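Side-chain contacts in TfuA domain-containing protein (Methanosarcina acetivorans, PDB 6XP8), which takes part in the thioamidation of peptide backbones, probably as a partner protein of a YcaO enzyme: residues K18-R21 against A22-P26; Q32-K35 against F36-G40; S115-P118 against D119-E122; I157-Y161 against P162-Y166. All blocks are in the same frame, centred on the assembly; numbering follows the deposited sequence.

Contact 1. Residues K18-R21 against A22-P26; sequences KILR and ANYQP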
loop_
_atom_site.group_PDB
_atom_site.type_symbol
_atom_site.label_atom_id
_atom_site.label_comp_id
_atom_site.label_asym_id
_atom_site.label_seq_id
_atom_site.Cartn_x
_atom_site.Cartn_y
_atom_site.Cartn_z
ATOM N N LYS A 18 10.477 -15.283 -0.324
ATOM C CA LYS A 18 10.175 -16.560 -0.953
ATOM C C LYS A 18 9.770 -16.356 -2.410
ATOM O O LYS A 18 10.107 -17.181 -3.263
ATOM C CB LYS A 18 9.074 -17.283 -0.176
ATOM C CG LYS A 18 9.440 -17.616 1.266
ATOM C CD LYS A 18 8.187 -17.830 2.102
ATOM C CE LYS A 18 8.514 -18.245 3.525
ATOM N NZ LYS A 18 7.287 -18.698 4.236
ATOM N N ILE A 19 9.069 -15.248 -2.671
ATOM C CA ILE A 19 8.588 -14.864 -4.011
ATOM C C ILE A 19 9.742 -14.370 -4.894
ATOM O O ILE A 19 9.849 -14.763 -6.056
ATOM C CB ILE A 19 7.447 -13.814 -3.920
ATOM C CG1 ILE A 19 6.224 -14.422 -3.214
ATOM C CG2 ILE A 19 7.052 -13.279 -5.300
ATOM C CD1 ILE A 19 5.293 -13.415 -2.576
ATOM N N LEU A 20 10.604 -13.523 -4.333
ATOM C CA LEU A 20 11.774 -13.022 -5.046
ATOM C C LEU A 20 12.956 -12.854 -4.104
ATOM O O LEU A 20 12.854 -12.135 -3.110
ATOM C CB LEU A 20 11.448 -11.686 -5.737
ATOM C CG LEU A 20 12.566 -10.919 -6.461
ATOM C CD1 LEU A 20 12.983 -11.618 -7.749
ATOM C CD2 LEU A 20 12.130 -9.490 -6.740
ATOM N N ARG A 21 14.071 -13.518 -4.413
ATOM C CA ARG A 21 15.326 -13.241 -3.710
ATOM C C ARG A 21 15.833 -11.883 -4.178
ATOM O O ARG A 21 16.157 -11.694 -5.351
ATOM C CB ARG A 21 16.392 -14.335 -3.918
ATOM C CG ARG A 21 17.722 -14.017 -3.233
ATOM C CD ARG A 21 18.872 -14.913 -3.681
ATOM N NE ARG A 21 19.062 -16.044 -2.776
ATOM C CZ ARG A 21 20.185 -16.338 -2.122
ATOM N NH1 ARG A 21 21.283 -15.599 -2.254
ATOM N NH2 ARG A 21 20.212 -17.402 -1.333
ATOM N N ALA A 22 15.863 -10.944 -3.238
ATOM C CA ALA A 22 16.342 -9.588 -3.461
ATOM C C ALA A 22 16.878 -9.044 -2.145
ATOM O O ALA A 22 16.764 -9.695 -1.099
ATOM C CB ALA A 22 15.213 -8.705 -3.983
ATOM N N ASN A 23 17.480 -7.860 -2.203
ATOM C CA ASN A 23 17.833 -7.130 -0.995
ATOM C C ASN A 23 16.594 -6.399 -0.477
ATOM O O ASN A 23 16.191 -5.373 -1.033
ATOM C CB ASN A 23 18.991 -6.156 -1.257
ATOM C CG ASN A 23 19.435 -5.409 -0.007
ATOM O OD1 ASN A 23 18.772 -5.443 1.031
ATOM N ND2 ASN A 23 20.567 -4.731 -0.102
ATOM N N TYR A 24 16.002 -6.936 0.590
ATOM C CA TYR A 24 14.852 -6.301 1.234
ATOM C C TYR A 24 15.281 -5.304 2.290
ATOM O O TYR A 24 16.079 -5.614 3.181
ATOM C CB TYR A 24 13.855 -7.336 1.779
ATOM C CG TYR A 24 13.183 -8.066 0.645
ATOM C CD1 TYR A 24 12.120 -7.479 -0.058
ATOM C CD2 TYR A 24 13.645 -9.312 0.219
ATOM C CE1 TYR A 24 11.527 -8.127 -1.134
ATOM C CE2 TYR A 24 13.049 -9.966 -0.851
ATOM C CZ TYR A 24 11.989 -9.373 -1.522
ATOM O OH TYR A 24 11.390 -10.007 -2.588
ATOM N N GLN A 25 14.754 -4.095 2.149
ATOM C CA GLN A 25 15.056 -2.983 3.036
ATOM C C GLN A 25 13.763 -2.519 3.705
ATOM O O GLN A 25 12.680 -2.778 3.177
ATOM C CB GLN A 25 15.698 -1.830 2.246
ATOM C CG GLN A 25 17.108 -2.114 1.730
ATOM C CD GLN A 25 18.131 -2.343 2.835
ATOM O OE1 GLN A 25 18.828 -3.361 2.846
ATOM N NE2 GLN A 25 18.224 -1.405 3.768
ATOM N N PRO A 26 13.864 -1.822 4.861
ATOM C CA PRO A 26 12.670 -1.252 5.500
ATOM C C PRO A 26 11.966 -0.214 4.601
ATOM O O PRO A 26 12.548 0.198 3.578
ATOM C CB PRO A 26 13.239 -0.568 6.752
ATOM C CG PRO A 26 14.507 -1.292 7.029
ATOM C CD PRO A 26 15.072 -1.595 5.680
#

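Contact 2. Residues Q32-K35 against F36-G40; sequences QLEK and FVQQG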
loop_
_atom_site.group_PDB
_atom_site.type_symbol
_atom_site.label_atom_id
_atom_site.label_comp_id
_atom_site.label_asym_id
_atom_site.label_seq_id
_atom_site.Cartn_x
_atom_site.Cartn_y
_atom_site.Cartn_z
ATOM N N GLN A 32 17.791 7.523 0.881
ATOM C CA GLN A 32 18.193 6.130 0.981
ATOM C C GLN A 32 18.481 5.494 -0.381
ATOM O O GLN A 32 19.311 4.583 -0.467
ATOM C CB GLN A 32 17.154 5.308 1.744
ATOM C CG GLN A 32 17.087 5.651 3.222
ATOM C CD GLN A 32 16.184 4.721 4.007
ATOM O OE1 GLN A 32 15.177 4.227 3.498
ATOM N NE2 GLN A 32 16.545 4.481 5.257
ATOM N N LEU A 33 17.808 5.979 -1.430
ATOM C CA LEU A 33 17.944 5.407 -2.779
ATOM C C LEU A 33 19.349 5.527 -3.361
ATOM O O LEU A 33 19.850 4.571 -3.955
ATOM C CB LEU A 33 16.944 6.027 -3.766
ATOM C CG LEU A 33 15.427 5.834 -3.650
ATOM C CD1 LEU A 33 14.782 6.265 -4.954
ATOM C CD2 LEU A 33 15.019 4.403 -3.328
ATOM N N GLU A 34 19.977 6.692 -3.183
ATOM C CA GLU A 34 21.277 6.974 -3.809
ATOM C C GLU A 34 22.394 6.033 -3.353
ATOM O O GLU A 34 23.300 5.750 -4.138
ATOM C CB GLU A 34 21.683 8.447 -3.646
ATOM C CG GLU A 34 22.749 8.941 -4.636
ATOM C CD GLU A 34 22.334 8.880 -6.104
ATOM O OE1 GLU A 34 23.225 8.665 -6.959
ATOM O OE2 GLU A 34 21.135 9.058 -6.418
ATOM N N LYS A 35 22.305 5.533 -2.114
ATOM C CA LYS A 35 23.256 4.531 -1.594
ATOM C C LYS A 35 23.294 3.293 -2.493
ATOM O O LYS A 35 24.370 2.793 -2.833
ATOM C CB LYS A 35 22.904 4.124 -0.153
ATOM C CG LYS A 35 23.977 3.292 0.546
ATOM C CD LYS A 35 23.495 2.726 1.875
ATOM C CE LYS A 35 24.598 1.938 2.568
ATOM N NZ LYS A 35 24.117 1.258 3.808
ATOM N N PHE A 36 22.112 2.824 -2.883
ATOM C CA PHE A 36 21.977 1.623 -3.704
ATOM C C PHE A 36 22.309 1.863 -5.174
ATOM O O PHE A 36 22.890 0.993 -5.828
ATOM C CB PHE A 36 20.595 0.993 -3.501
ATOM C CG PHE A 36 20.361 0.545 -2.088
ATOM C CD1 PHE A 36 20.912 -0.656 -1.621
ATOM C CD2 PHE A 36 19.645 1.349 -1.200
ATOM C CE1 PHE A 36 20.723 -1.059 -0.305
ATOM C CE2 PHE A 36 19.454 0.950 0.121
ATOM C CZ PHE A 36 19.995 -0.251 0.566
ATOM N N VAL A 37 21.967 3.052 -5.670
ATOM C CA VAL A 37 22.392 3.516 -7.004
ATOM C C VAL A 37 23.925 3.492 -7.110
ATOM O O VAL A 37 24.470 2.976 -8.091
ATOM C CB VAL A 37 21.822 4.922 -7.339
ATOM C CG1 VAL A 37 22.339 5.449 -8.678
ATOM C CG2 VAL A 37 20.299 4.893 -7.346
ATOM N N GLN A 38 24.603 4.017 -6.085
ATOM C CA GLN A 38 26.072 4.081 -6.064
ATOM C C GLN A 38 26.744 2.722 -5.853
ATOM O O GLN A 38 27.892 2.531 -6.259
ATOM C CB GLN A 38 26.578 5.108 -5.038
ATOM C CG GLN A 38 26.241 6.565 -5.357
ATOM C CD GLN A 38 26.780 7.057 -6.695
ATOM O OE1 GLN A 38 27.921 6.779 -7.069
ATOM N NE2 GLN A 38 25.959 7.813 -7.413
ATOM N N GLN A 39 26.023 1.785 -5.237
ATOM C CA GLN A 39 26.492 0.402 -5.061
ATOM C C GLN A 39 26.342 -0.447 -6.334
ATOM O O GLN A 39 26.799 -1.594 -6.376
ATOM C CB GLN A 39 25.777 -0.269 -3.879
ATOM C CG GLN A 39 26.333 0.100 -2.508
ATOM C CD GLN A 39 25.617 -0.582 -1.350
ATOM O OE1 GLN A 39 24.747 -1.434 -1.541
ATOM N NE2 GLN A 39 25.989 -0.209 -0.132
ATOM N N GLY A 40 25.703 0.123 -7.359
ATOM C CA GLY A 40 25.546 -0.531 -8.661
ATOM C C GLY A 40 24.275 -1.337 -8.881
ATOM O O GLY A 40 24.206 -2.125 -9.828
#

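Contact 3. Residues S115-P118 against D119-E122; sequences STNP and DTFE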
loop_
_atom_site.group_PDB
_atom_site.type_symbol
_atom_site.label_atom_id
_atom_site.label_comp_id
_atom_site.label_asym_id
_atom_site.label_seq_id
_atom_site.Cartn_x
_atom_site.Cartn_y
_atom_site.Cartn_z
ATOM N N SER A 115 -0.467 2.857 10.435
ATOM C CA SER A 115 0.393 2.805 11.610
ATOM C C SER A 115 1.069 1.432 11.642
ATOM O O SER A 115 0.483 0.426 11.224
ATOM C CB SER A 115 -0.389 3.079 12.896
ATOM O OG SER A 115 -1.245 2.000 13.202
ATOM N N THR A 116 2.316 1.400 12.098
ATOM C CA THR A 116 3.106 0.171 12.060
ATOM C C THR A 116 3.872 -0.029 13.358
ATOM O O THR A 116 4.114 0.932 14.099
ATOM C CB THR A 116 4.123 0.156 10.887
ATOM O OG1 THR A 116 5.020 1.268 11.009
ATOM C CG2 THR A 116 3.422 0.201 9.524
ATOM N N ASN A 117 4.224 -1.286 13.624
ATOM C CA ASN A 117 5.242 -1.633 14.608
ATOM C C ASN A 117 6.588 -1.175 14.036
ATOM O O ASN A 117 7.002 -1.667 12.984
ATOM C CB ASN A 117 5.234 -3.144 14.867
ATOM C CG ASN A 117 6.241 -3.574 15.926
ATOM O OD1 ASN A 117 7.452 -3.467 15.736
ATOM N ND2 ASN A 117 5.734 -4.093 17.041
ATOM N N PRO A 118 7.269 -0.225 14.715
ATOM C CA PRO A 118 8.518 0.342 14.174
ATOM C C PRO A 118 9.695 -0.640 14.108
ATOM O O PRO A 118 10.632 -0.415 13.338
ATOM C CB PRO A 118 8.831 1.495 15.137
ATOM C CG PRO A 118 8.146 1.127 16.406
ATOM C CD PRO A 118 6.887 0.422 15.988
ATOM N N ASP A 119 9.636 -1.712 14.898
ATOM C CA ASP A 119 10.691 -2.727 14.932
ATOM C C ASP A 119 10.517 -3.803 13.853
ATOM O O ASP A 119 11.483 -4.163 13.176
ATOM C CB ASP A 119 10.789 -3.369 16.325
ATOM C CG ASP A 119 11.031 -2.350 17.436
ATOM O OD1 ASP A 119 11.970 -1.530 17.322
ATOM O OD2 ASP A 119 10.281 -2.378 18.437
ATOM N N THR A 120 9.287 -4.296 13.691
ATOM C CA THR A 120 8.987 -5.440 12.811
ATOM C C THR A 120 8.412 -5.031 11.444
ATOM O O THR A 120 8.383 -5.840 10.514
ATOM C CB THR A 120 7.999 -6.440 13.467
ATOM O OG1 THR A 120 6.677 -5.881 13.481
ATOM C CG2 THR A 120 8.422 -6.808 14.896
ATOM N N PHE A 121 7.956 -3.780 11.354
ATOM C CA PHE A 121 7.248 -3.194 10.186
ATOM C C PHE A 121 5.821 -3.728 9.954
ATOM O O PHE A 121 5.154 -3.314 9.003
ATOM C CB PHE A 121 8.071 -3.231 8.868
ATOM C CG PHE A 121 9.565 -3.133 9.055
ATOM C CD1 PHE A 121 10.147 -2.060 9.742
ATOM C CD2 PHE A 121 10.399 -4.114 8.511
ATOM C CE1 PHE A 121 11.528 -1.987 9.903
ATOM C CE2 PHE A 121 11.781 -4.040 8.667
ATOM C CZ PHE A 121 12.343 -2.978 9.365
ATOM N N GLU A 122 5.347 -4.626 10.820
ATOM C CA GLU A 122 3.987 -5.155 10.691
ATOM C C GLU A 122 2.962 -4.035 10.919
ATOM O O GLU A 122 3.109 -3.257 11.862
ATOM C CB GLU A 122 3.758 -6.312 11.665
ATOM C CG GLU A 122 2.633 -7.259 11.261
ATOM C CD GLU A 122 2.440 -8.396 12.250
ATOM O OE1 GLU A 122 2.183 -8.118 13.439
ATOM O OE2 GLU A 122 2.548 -9.572 11.838
#

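Contact 4. Residues I157-Y161 against P162-Y166; sequences INTYY and PDRSY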
loop_
_atom_site.group_PDB
_atom_site.type_symbol
_atom_site.label_atom_id
_atom_site.label_comp_id
_atom_site.label_asym_id
_atom_site.label_seq_id
_atom_site.Cartn_x
_atom_site.Cartn_y
_atom_site.Cartn_z
ATOM N N ILE A 157 -13.090 7.109 6.221
ATOM C CA ILE A 157 -12.436 8.309 5.669
ATOM C C ILE A 157 -12.197 9.344 6.780
ATOM O O ILE A 157 -11.135 9.973 6.835
ATOM C CB ILE A 157 -13.245 8.910 4.478
ATOM C CG1 ILE A 157 -13.275 7.922 3.296
ATOM C CG2 ILE A 157 -12.685 10.265 4.035
ATOM C CD1 ILE A 157 -14.340 8.207 2.248
ATOM N N ASN A 158 -13.178 9.475 7.677
ATOM C CA ASN A 158 -13.141 10.432 8.786
ATOM C C ASN A 158 -12.534 9.905 10.092
ATOM O O ASN A 158 -12.751 10.474 11.170
ATOM C CB ASN A 158 -14.543 11.002 9.015
ATOM C CG ASN A 158 -14.914 12.029 7.974
ATOM O OD1 ASN A 158 -14.353 13.127 7.942
ATOM N ND2 ASN A 158 -15.846 11.677 7.103
ATOM N N THR A 159 -11.743 8.840 9.979
ATOM C CA THR A 159 -11.032 8.255 11.113
ATOM C C THR A 159 -9.535 8.485 10.940
ATOM O O THR A 159 -8.975 8.192 9.877
ATOM C CB THR A 159 -11.353 6.748 11.242
ATOM O OG1 THR A 159 -12.761 6.588 11.438
ATOM C CG2 THR A 159 -10.615 6.099 12.424
ATOM N N TYR A 160 -8.907 9.028 11.988
ATOM C CA TYR A 160 -7.448 9.172 12.081
ATOM C C TYR A 160 -6.792 7.804 11.844
ATOM O O TYR A 160 -7.145 6.830 12.507
ATOM C CB TYR A 160 -7.084 9.759 13.456
ATOM C CG TYR A 160 -5.606 9.868 13.756
ATOM C CD1 TYR A 160 -4.729 10.516 12.870
ATOM C CD2 TYR A 160 -5.088 9.361 14.949
ATOM C CE1 TYR A 160 -3.370 10.622 13.159
ATOM C CE2 TYR A 160 -3.735 9.469 15.250
ATOM C CZ TYR A 160 -2.882 10.097 14.353
ATOM O OH TYR A 160 -1.543 10.179 14.655
ATOM N N TYR A 161 -5.879 7.725 10.870
ATOM C CA TYR A 161 -5.460 6.411 10.326
ATOM C C TYR A 161 -4.938 5.378 11.346
ATOM O O TYR A 161 -5.253 4.204 11.200
ATOM C CB TYR A 161 -4.558 6.530 9.072
ATOM C CG TYR A 161 -3.136 6.955 9.351
ATOM C CD1 TYR A 161 -2.152 6.007 9.670
ATOM C CD2 TYR A 161 -2.768 8.303 9.301
ATOM C CE1 TYR A 161 -0.849 6.392 9.956
ATOM C CE2 TYR A 161 -1.461 8.697 9.573
ATOM C CZ TYR A 161 -0.510 7.739 9.896
ATOM O OH TYR A 161 0.781 8.128 10.167
ATOM N N PRO A 162 -4.170 5.796 12.390
ATOM C CA PRO A 162 -3.770 4.787 13.383
ATOM C C PRO A 162 -4.929 4.117 14.124
ATOM O O PRO A 162 -4.734 3.050 14.701
ATOM C CB PRO A 162 -2.901 5.589 14.363
ATOM C CG PRO A 162 -2.311 6.651 13.507
ATOM C CD PRO A 162 -3.482 7.074 12.662
ATOM N N ASP A 163 -6.116 4.728 14.075
ATOM C CA ASP A 163 -7.338 4.172 14.673
ATOM C C ASP A 163 -8.231 3.405 13.682
ATOM O O ASP A 163 -9.285 2.881 14.074
ATOM C CB ASP A 163 -8.163 5.287 15.343
ATOM C CG ASP A 163 -7.432 5.972 16.492
ATOM O OD1 ASP A 163 -6.438 5.422 17.023
ATOM O OD2 ASP A 163 -7.867 7.079 16.866
ATOM N N ARG A 164 -7.827 3.352 12.410
ATOM C CA ARG A 164 -8.552 2.592 11.384
ATOM C C ARG A 164 -8.335 1.095 11.580
ATOM O O ARG A 164 -7.221 0.596 11.425
ATOM C CB ARG A 164 -8.116 3.002 9.970
ATOM C CG ARG A 164 -8.778 4.263 9.451
ATOM C CD ARG A 164 -8.221 4.667 8.090
ATOM N NE ARG A 164 -8.734 5.982 7.715
ATOM C CZ ARG A 164 -8.142 6.839 6.886
ATOM N NH1 ARG A 164 -6.976 6.556 6.311
ATOM N NH2 ARG A 164 -8.724 8.002 6.644
ATOM N N SER A 165 -9.401 0.399 11.963
ATOM C CA SER A 165 -9.409 -1.064 12.050
ATOM C C SER A 165 -10.828 -1.549 11.794
ATOM O O SER A 165 -11.782 -0.786 11.963
ATOM C CB SER A 165 -8.917 -1.547 13.423
ATOM O OG SER A 165 -9.848 -1.247 14.455
ATOM N N TYR A 166 -10.962 -2.813 11.398
ATOM C CA TYR A 166 -12.278 -3.394 11.144
ATOM C C TYR A 166 -13.120 -3.499 12.412
ATOM O O TYR A 166 -14.325 -3.249 12.372
ATOM C CB TYR A 166 -12.162 -4.737 10.426
ATOM C CG TYR A 166 -11.542 -4.612 9.054
ATOM C CD1 TYR A 166 -12.184 -3.887 8.035
ATOM C CD2 TYR A 166 -10.316 -5.218 8.766
ATOM C CE1 TYR A 166 -11.613 -3.765 6.771
ATOM C CE2 TYR A 166 -9.738 -5.102 7.505
ATOM C CZ TYR A 166 -10.395 -4.384 6.514
ATOM O OH TYR A 166 -9.832 -4.260 5.262
#

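Contact 1. Residues K18-R21 against A22-P26
Leu20 and Tyr24 meet where a beta-alpha-beta crossover turns out of its helix and into its second strand. The contact spans four residues round this bend and rests on one short bond: Tyr24 OH donates to Leu20 O at 2.6 Å. The carbonyl oxygen lies at the edge of the phenol ring and in its plane, with Tyr24 CE2 3.1 Å from Leu20 O. The donor meets the carbonyl at a C=O...donor angle of 133°, tilted by 21° from the carbonyl plane. The Tyr24 ring reaches back to the end of the helix because CG stands beside the backbone N and opposite the carbonyl carbon (chi1 -68°). The two side chains cross at about a right angle, with Leu20 CB passing Tyr24 OH at 3.6 Å.

The unit concerned comprises strand 3-6, helix 13-19 and strand 23-25, and the phenol ties strand 23-25 to the residue just past the helix. The ring is buried against Ala16 and Lys17 of the helix, Ile5 of the neighbouring strand 3-6 and Leu207 of helix 198-215. With a phenylalanine in its place the ring could still pack there, but Leu20 O would probably lose its hydroxyl donor and the bend one of its ties. Leu20 itself leans on Val210 and Lys211 of the same C-terminal helix. On the strand side of the turn, Leu20 CD2 adds a looser apolar touch to Ala22 CB at 4.2 Å.

Contact 2. Residues Q32-K35 against F36-G40
Leu33 O is gripped by two backbone amides. Val37 N donates to Leu33 O at 3.1 Å in the usual helical i to i+4 pattern, with a nearly straight N-H...O angle of 166°, while Phe36 N adds a weak, strongly bent bond. The branch Val37 CG2 also lies against the oxygen, 3.4 Å from Leu33 O.

A side-chain pair repeats the same spacing along one flank of the helix. Gln38 NE2 donates to Glu34 OE1 at 2.9 Å, using the anti lone pair of the carboxylate, and OE1 lies within 1° of the plane of the Gln38 amide. Carboxylate and amide planes nevertheless differ by 34°. The bend of Glu34 at chi2 brings OE1 round to the glutamine, and it also sets Glu34 OE1 3.8 Å from Val37 CG1. The other oxygen, Glu34 OE2, is held by Ser64 OG, so the carboxylate is fixed from two directions. Lys35 and Gln39 run side by side in the same direction, with Lys35 CE 3.7 Å from Gln39 NE2. The helix stops in a Schellman motif in which Gly40 takes the positive phi.

Phe36 CD2 lies 3.3 Å from Gln32 O, and the ring packs on Val4 of strand 3-6 and on Asn23 and Gln25 of strand 23-25. Leu33 and Val37 meet Ile62 and Ala65 of helix 59-67, so helix 33-38 packs on strands 3-6 and 23-25 and against helix 59-67.

Contact 3. Residues S115-P118 against D119-E122
Asn117 and Glu122 bring the two arms of a surface turn together through their backbones: Asn117 N donates to Glu122 O at 2.9 Å, nearly straight at 167°, and Phe121 N donates to Asn117 O at 2.8 Å. Phe121 takes a positive phi (70°) as the chain turns back.

Within this loop sits an Asx turn. Asn117 CG stands opposite its own backbone N, beside the carbonyl carbon, and this carries the amide oxygen over the start of the turn. There Asn117 OD1 accepts from Asp119 N at 2.9 Å and from Thr120 N at 2.9 Å. The two donors reach the oxygen from opposite faces of the amide plane, a double grip that would hold the side chain against rotation. An ST turn follows at once, for Thr120 OG1 accepts from Glu122 N at 3.2 Å. That hydroxyl also packs beside the asparagine, with Thr120 OG1 3.4 Å from Asn117 CB.

On the other arm, Thr116 CA makes a CA-H...O contact of 3.4 Å with Glu122 O, so this oxygen receives a carbon-bound hydrogen besides the amide of Asn117. The Phe121 ring packs on Asn9, His13 and Pro26, joining the loop to the body of the fold. One face of the ring is approached by Asp119 O, 3.9 Å above its plane and displaced toward the rim.

Contact 4. Residues I157-Y161 against P162-Y166
CH-pi contacts join Tyr160 and Tyr161 to the proline that follows them. Pro162 CD stands 3.3 Å from the centroid of the Tyr160 ring, only 4° off the ring normal, and lies over a face of the Tyr161 ring as well, 3.5 Å from that centroid but displaced toward the rim. One methylene thus serves two rings. Tyr161 reaches it because CG falls between the backbone N and the carbonyl carbon (chi1 75°), which folds the ring back over the proline. Putting an alanine here would strip one of the two rings from Pro162 CD, and would probably leave Phe52 and Ala113 without their aromatic neighbour.

The backbone hydrogen bonds have 3-10 spacing. Asp163 N donates to Tyr160 O at 2.8 Å; Arg164 N donates to Tyr161 O at 3.0 Å from well above the carbonyl plane, 63° out of it.

Apolar packing adds Thr159 CG2, 3.9 Å from Arg164 CG.

Charged and polar groups gather at the end of Arg164, whose chain is extended as far as NE. Arg164 NH2 makes a weak bond to Ile157 O (3.1 Å), which lies at the edge of the guanidinium, in its plane. Its stronger partners are the Ala156 carbonyl, bonded to NE, and Asp110, a salt bridge to NH2. A buried arginine therefore meets both a carboxylate and the carbonyls ending helix 146-157, and its positive charge is likely to be stabilised by the negative end of that helix.

The four contacts follow one another along the chain without nesting. Contacts 1 and 2 belong to the alpha/beta part of the chain: strand 23-25 at the edge of the parallel sheet is followed by helix 33-38, and the two contacts touch, with centres about 16 Å apart, where Phe36 packs on Asn23 and Gln25. Contact 3 touches contact 1 through Pro26 and Phe121, and contact 4 through Ser115 against Tyr161 and Pro162, its centre lying about 17 Å from each. Residues 115-122 thus bridge the edge of the sheet and the loop leading into helix 166-175. Contacts 2 and 4, about 35 Å apart between centres, lie on opposite sides of the chain's centre.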